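Local coordinates for Serine/threonine protein phosphatase Stp1 (Streptococcus agalactiae, PDB 2PK0) that removes phosphate from phosphoserine and phosphothreonine in proteins as a metal-dependent phosphatase of the PP2C family, at residues V193-D197 and G198-M202; D224-T227 and L228-R232. One frame throughout, in Å; residues are numbered along the deposited sequence.

How the contacts relate
Contact 1 (193-202) comes first along the chain and contact 2 (224-232) follows it, their centres about 11 Å apart. Contact 1 runs off the end of strand 191-195, the middle strand of one five-stranded antiparallel sheet of the PP2C fold, into the short helix 197-200 at the magnesium site. Contact 2 lies near the C-terminal end of helix 218-231, whose residues pack on strand 238-245, the neighbour of 191-195 in that sheet. The two meet directly: Met202 CG is 3.5 Å from Ala229 O, and Leu199 CD1 approaches Leu225 O. Helix 218-231 therefore packs against the residues that follow the metal ligand Asp197.

Contact 1. Residues V193-D197 and G198-M202; sequences VVNSD and GLTNM. With MG (magnesium ion), chain F.
Asp197 OD1 binds the magnesium ion at 2.1 Å, and Asp197 O accepts the backbone N-H of Asn201 (O to N 2.7 Å), so one residue serves both the metal site and the turn behind it. This is the strand-to-helix corner of the PP2C active site, where strand 191-195 ends and the short helix 197-200 starts. Asp41 and Asp236 complete the protein ligands, and waters 3, 4 and 5 fill the other positions. The second carboxylate oxygen, OD2, takes no metal bond; it accepts a hydrogen bond from metal-bound water 3 (OD2 to water O 2.7 Å), which would hold the carboxylate in its rotation. Water 2 can bridge Asp197 OD2 and Asn201 ND2, while water 1 makes weak bonds to the same two atoms. The amide of Asn201 crosses beside the carboxylate with the two planes 60° apart, its ND2 3.6 Å from Asp197 CB.

In the backbone, the bond from Leu199 N to Ser196 O is longer than that from Asn201 N to Asp197 O, at 3.3 Å. Ser196 OG turns from this corner to bond Asp23. With CG between its own N and carbonyl carbon (chi1 54°), Asp197 swings its carboxylate to the metal side of the turn.

Farther from the metal, the side chains of Asn195 and Leu199 cross at about a right angle, and Leu199 and Thr200 both reach Ile208 of helix 205-212. Leu199 also touches Ile238 of the adjoining strand, and its CD2 sits 3.9 Å from Asn195 CB.

Contact 2. Residues D224-T227 and L228-R232; sequences DLIT and LANHR
Thr227 sets CG2 anti to its backbone N while OG1 stands beside that N (chi1 -62°), and His231 holds CG anti to its carbonyl carbon (chi1 -83°); these torsions bring the methyl and the ring alongside each other, one helical turn apart. Thr227 CG2 comes 3.8 Å from His231 CD2, with NE2 only slightly farther. The threonine hydroxyl turns back along the helix to bond Gln223 O.

A turn of the same kind joins Ile226 and Asn230, whose side chains point the same way. Ile226 CD1 packs at 3.6 Å against Asn230 ND2, and that amide makes weak bonds to Asp13 and Gln16 beyond the helix. Ile226 also touches Leu11 and Ile238, which seats this face on strands 6-13 and 238-245.

Beneath the side chains runs regular i to i+4 bonding of an alpha-helix, near the C-terminal end of 218-231. Asn230 N reaches Ile226 O at 2.8 Å and His231 N reaches Thr227 O at 2.9 Å. Leu225, Leu228 and Ala229 all meet Leu203, and Asp224 forms a salt bridge with Lys216.

The packed side of the helix thus mixes the aliphatic groups of Leu225, Ile226 and Ala229 with the Asn230 amide and its weak polar bonds, while the methyl-ring contact of Thr227 and His231 lies on the more exposed side.

Contact 1. Residues V193-D197 and G198-M202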
loop_
_atom_site.group_PDB
_atom_site.type_symbol
_atom_site.label_atom_id
_atom_site.label_comp_id
_atom_site.label_asym_id
_atom_site.label_seq_id
_atom_site.Cartn_x
_atom_site.Cartn_y
_atom_site.Cartn_z
ATOM N N VAL A 193 -0.449 3.009 8.929
ATOM C CA VAL A 193 -0.511 3.940 7.827
ATOM C C VAL A 193 -0.136 3.231 6.529
ATOM O O VAL A 193 1.016 2.898 6.296
ATOM C CB VAL A 193 0.419 5.145 8.053
ATOM C CG1 VAL A 193 0.257 6.193 6.918
ATOM C CG2 VAL A 193 0.157 5.789 9.402
ATOM N N VAL A 194 -1.120 2.989 5.680
ATOM C CA VAL A 194 -0.853 2.365 4.401
ATOM C C VAL A 194 -0.970 3.436 3.316
ATOM O O VAL A 194 -2.002 4.092 3.203
ATOM C CB VAL A 194 -1.852 1.211 4.132
ATOM C CG1 VAL A 194 -1.491 0.496 2.852
ATOM C CG2 VAL A 194 -1.871 0.222 5.294
ATOM N N ASN A 195 0.082 3.628 2.526
ATOM C CA ASN A 195 0.050 4.674 1.502
ATOM C C ASN A 195 0.811 4.395 0.180
ATOM O O ASN A 195 1.734 3.574 0.119
ATOM C CB ASN A 195 0.496 6.008 2.089
ATOM C CG ASN A 195 1.917 5.978 2.541
ATOM O OD1 ASN A 195 2.821 6.336 1.795
ATOM N ND2 ASN A 195 2.137 5.534 3.760
ATOM N N SER A 196 0.423 5.111 -0.870
ATOM C CA SER A 196 1.124 5.055 -2.147
ATOM C C SER A 196 2.206 6.100 -2.037
ATOM O O SER A 196 2.180 6.896 -1.095
ATOM C CB SER A 196 0.188 5.396 -3.303
ATOM O OG SER A 196 -0.345 6.698 -3.147
ATOM N N ASP A 197 3.133 6.133 -2.994
ATOM C CA ASP A 197 4.314 6.978 -2.853
ATOM C C ASP A 197 4.005 8.474 -2.832
ATOM O O ASP A 197 4.797 9.256 -2.321
ATOM C CB ASP A 197 5.413 6.639 -3.881
ATOM C CG ASP A 197 4.918 6.660 -5.338
ATOM O OD1 ASP A 197 3.698 6.798 -5.567
ATOM O OD2 ASP A 197 5.740 6.526 -6.278
ATOM N N GLY A 198 2.834 8.857 -3.327
ATOM C CA GLY A 198 2.443 10.251 -3.392
ATOM C C GLY A 198 2.298 10.928 -2.040
ATOM O O GLY A 198 2.379 12.149 -1.949
ATOM N N LEU A 199 2.073 10.145 -0.992
ATOM C CA LEU A 199 2.072 10.694 0.348
ATOM C C LEU A 199 3.508 10.911 0.787
ATOM O O LEU A 199 3.932 12.036 1.042
ATOM C CB LEU A 199 1.351 9.783 1.343
ATOM C CG LEU A 199 1.184 10.468 2.712
ATOM C CD1 LEU A 199 0.146 11.567 2.611
ATOM C CD2 LEU A 199 0.809 9.477 3.823
ATOM N N THR A 200 4.264 9.823 0.829
ATOM C CA THR A 200 5.604 9.842 1.396
ATOM C C THR A 200 6.703 10.501 0.540
ATOM O O THR A 200 7.794 10.774 1.044
ATOM C CB THR A 200 6.017 8.432 1.783
ATOM O OG1 THR A 200 5.555 7.535 0.771
ATOM C CG2 THR A 200 5.373 8.045 3.128
ATOM N N ASN A 201 6.437 10.760 -0.738
ATOM C CA ASN A 201 7.362 11.584 -1.512
ATOM C C ASN A 201 7.207 13.058 -1.166
ATOM O O ASN A 201 8.143 13.824 -1.297
ATOM C CB ASN A 201 7.180 11.386 -3.016
ATOM C CG ASN A 201 7.612 9.996 -3.492
ATOM O OD1 ASN A 201 8.320 9.250 -2.790
ATOM N ND2 ASN A 201 7.171 9.640 -4.688
ATOM N N MET A 202 6.016 13.445 -0.720
ATOM C CA MET A 202 5.725 14.823 -0.362
ATOM C C MET A 202 5.895 15.115 1.139
ATOM O O MET A 202 6.264 16.220 1.512
ATOM C CB MET A 202 4.317 15.194 -0.818
ATOM C CG MET A 202 4.073 15.111 -2.327
ATOM S SD MET A 202 5.090 16.181 -3.386
ATOM C CE MET A 202 6.164 14.973 -4.173
HETATM MG MG MG F . 2.597 6.839 -7.308
HETATM O O HOH W 1 5.606 9.582 -7.367
HETATM O O HOH W 2 8.498 6.671 -5.043
HETATM O O HOH W 3 4.299 6.260 -8.502
HETATM O O HOH W 4 1.726 6.708 -9.313
HETATM O O HOH W 5 0.555 7.000 -6.622
#

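Contact 2. Residues D224-T227 and L228-R232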
loop_
_atom_site.group_PDB
_atom_site.type_symbol
_atom_site.label_atom_id
_atom_site.label_comp_id
_atom_site.label_asym_id
_atom_site.label_seq_id
_atom_site.Cartn_x
_atom_site.Cartn_y
_atom_site.Cartn_z
ATOM N N ASP A 224 -6.303 15.930 6.117
ATOM C CA ASP A 224 -5.141 16.777 6.393
ATOM C C ASP A 224 -3.855 16.256 5.781
ATOM O O ASP A 224 -2.984 17.030 5.435
ATOM C CB ASP A 224 -4.918 16.915 7.900
ATOM C CG ASP A 224 -5.905 17.846 8.561
ATOM O OD1 ASP A 224 -6.704 18.494 7.860
ATOM O OD2 ASP A 224 -5.867 17.937 9.798
ATOM N N LEU A 225 -3.739 14.942 5.671
ATOM C CA LEU A 225 -2.580 14.306 5.060
ATOM C C LEU A 225 -2.496 14.602 3.565
ATOM O O LEU A 225 -1.412 14.893 3.057
ATOM C CB LEU A 225 -2.610 12.794 5.287
ATOM C CG LEU A 225 -2.213 12.233 6.655
ATOM C CD1 LEU A 225 -2.315 10.711 6.649
ATOM C CD2 LEU A 225 -0.808 12.632 7.016
ATOM N N ILE A 226 -3.629 14.550 2.861
ATOM C CA ILE A 226 -3.574 14.767 1.420
ATOM C C ILE A 226 -3.492 16.253 1.073
ATOM O O ILE A 226 -2.875 16.625 0.067
ATOM C CB ILE A 226 -4.677 13.979 0.607
ATOM C CG1 ILE A 226 -6.052 14.611 0.753
ATOM C CG2 ILE A 226 -4.728 12.495 1.015
ATOM C CD1 ILE A 226 -6.380 15.641 -0.283
ATOM N N THR A 227 -4.110 17.090 1.913
ATOM C CA THR A 227 -4.048 18.549 1.775
ATOM C C THR A 227 -2.601 18.993 1.884
ATOM O O THR A 227 -2.102 19.700 1.010
ATOM C CB THR A 227 -4.889 19.252 2.863
ATOM O OG1 THR A 227 -6.263 18.881 2.712
ATOM C CG2 THR A 227 -4.776 20.777 2.774
ATOM N N LEU A 228 -1.919 18.523 2.929
ATOM C CA LEU A 228 -0.487 18.779 3.100
ATOM C C LEU A 228 0.370 18.238 1.954
ATOM O O LEU A 228 1.295 18.908 1.513
ATOM C CB LEU A 228 0.015 18.213 4.435
ATOM C CG LEU A 228 1.449 18.601 4.798
ATOM C CD1 LEU A 228 1.626 20.119 4.765
ATOM C CD2 LEU A 228 1.866 18.026 6.140
ATOM N N ALA A 229 0.042 17.047 1.459
ATOM C CA ALA A 229 0.778 16.474 0.350
ATOM C C ALA A 229 0.598 17.305 -0.913
ATOM O O ALA A 229 1.522 17.450 -1.711
ATOM C CB ALA A 229 0.376 15.036 0.132
ATOM N N ASN A 230 -0.590 17.871 -1.072
ATOM C CA ASN A 230 -0.849 18.788 -2.174
ATOM C C ASN A 230 -0.090 20.106 -2.007
ATOM O O ASN A 230 0.481 20.610 -2.989
ATOM C CB ASN A 230 -2.358 19.026 -2.337
ATOM C CG ASN A 230 -3.058 17.862 -3.018
ATOM O OD1 ASN A 230 -2.506 17.268 -3.937
ATOM N ND2 ASN A 230 -4.270 17.532 -2.576
ATOM N N HIS A 231 -0.065 20.638 -0.776
ATOM C CA HIS A 231 0.647 21.876 -0.482
ATOM C C HIS A 231 2.124 21.719 -0.741
ATOM O O HIS A 231 2.751 22.620 -1.259
ATOM C CB HIS A 231 0.446 22.339 0.963
ATOM C CG HIS A 231 -0.815 23.119 1.184
ATOM N ND1 HIS A 231 -1.162 24.211 0.416
ATOM C CD2 HIS A 231 -1.805 22.975 2.098
ATOM C CE1 HIS A 231 -2.318 24.696 0.836
ATOM N NE2 HIS A 231 -2.731 23.962 1.854
ATOM N N ARG A 232 2.678 20.562 -0.412
ATOM C CA ARG A 232 4.073 20.265 -0.732
ATOM C C ARG A 232 4.344 20.063 -2.215
ATOM O O ARG A 232 5.499 20.023 -2.621
ATOM C CB ARG A 232 4.545 19.023 0.017
ATOM C CG ARG A 232 4.518 19.159 1.523
ATOM C CD ARG A 232 5.478 20.205 2.033
ATOM N NE ARG A 232 5.397 20.308 3.492
ATOM C CZ ARG A 232 6.072 19.527 4.334
ATOM N NH1 ARG A 232 5.937 19.693 5.646
ATOM N NH2 ARG A 232 6.883 18.580 3.863
#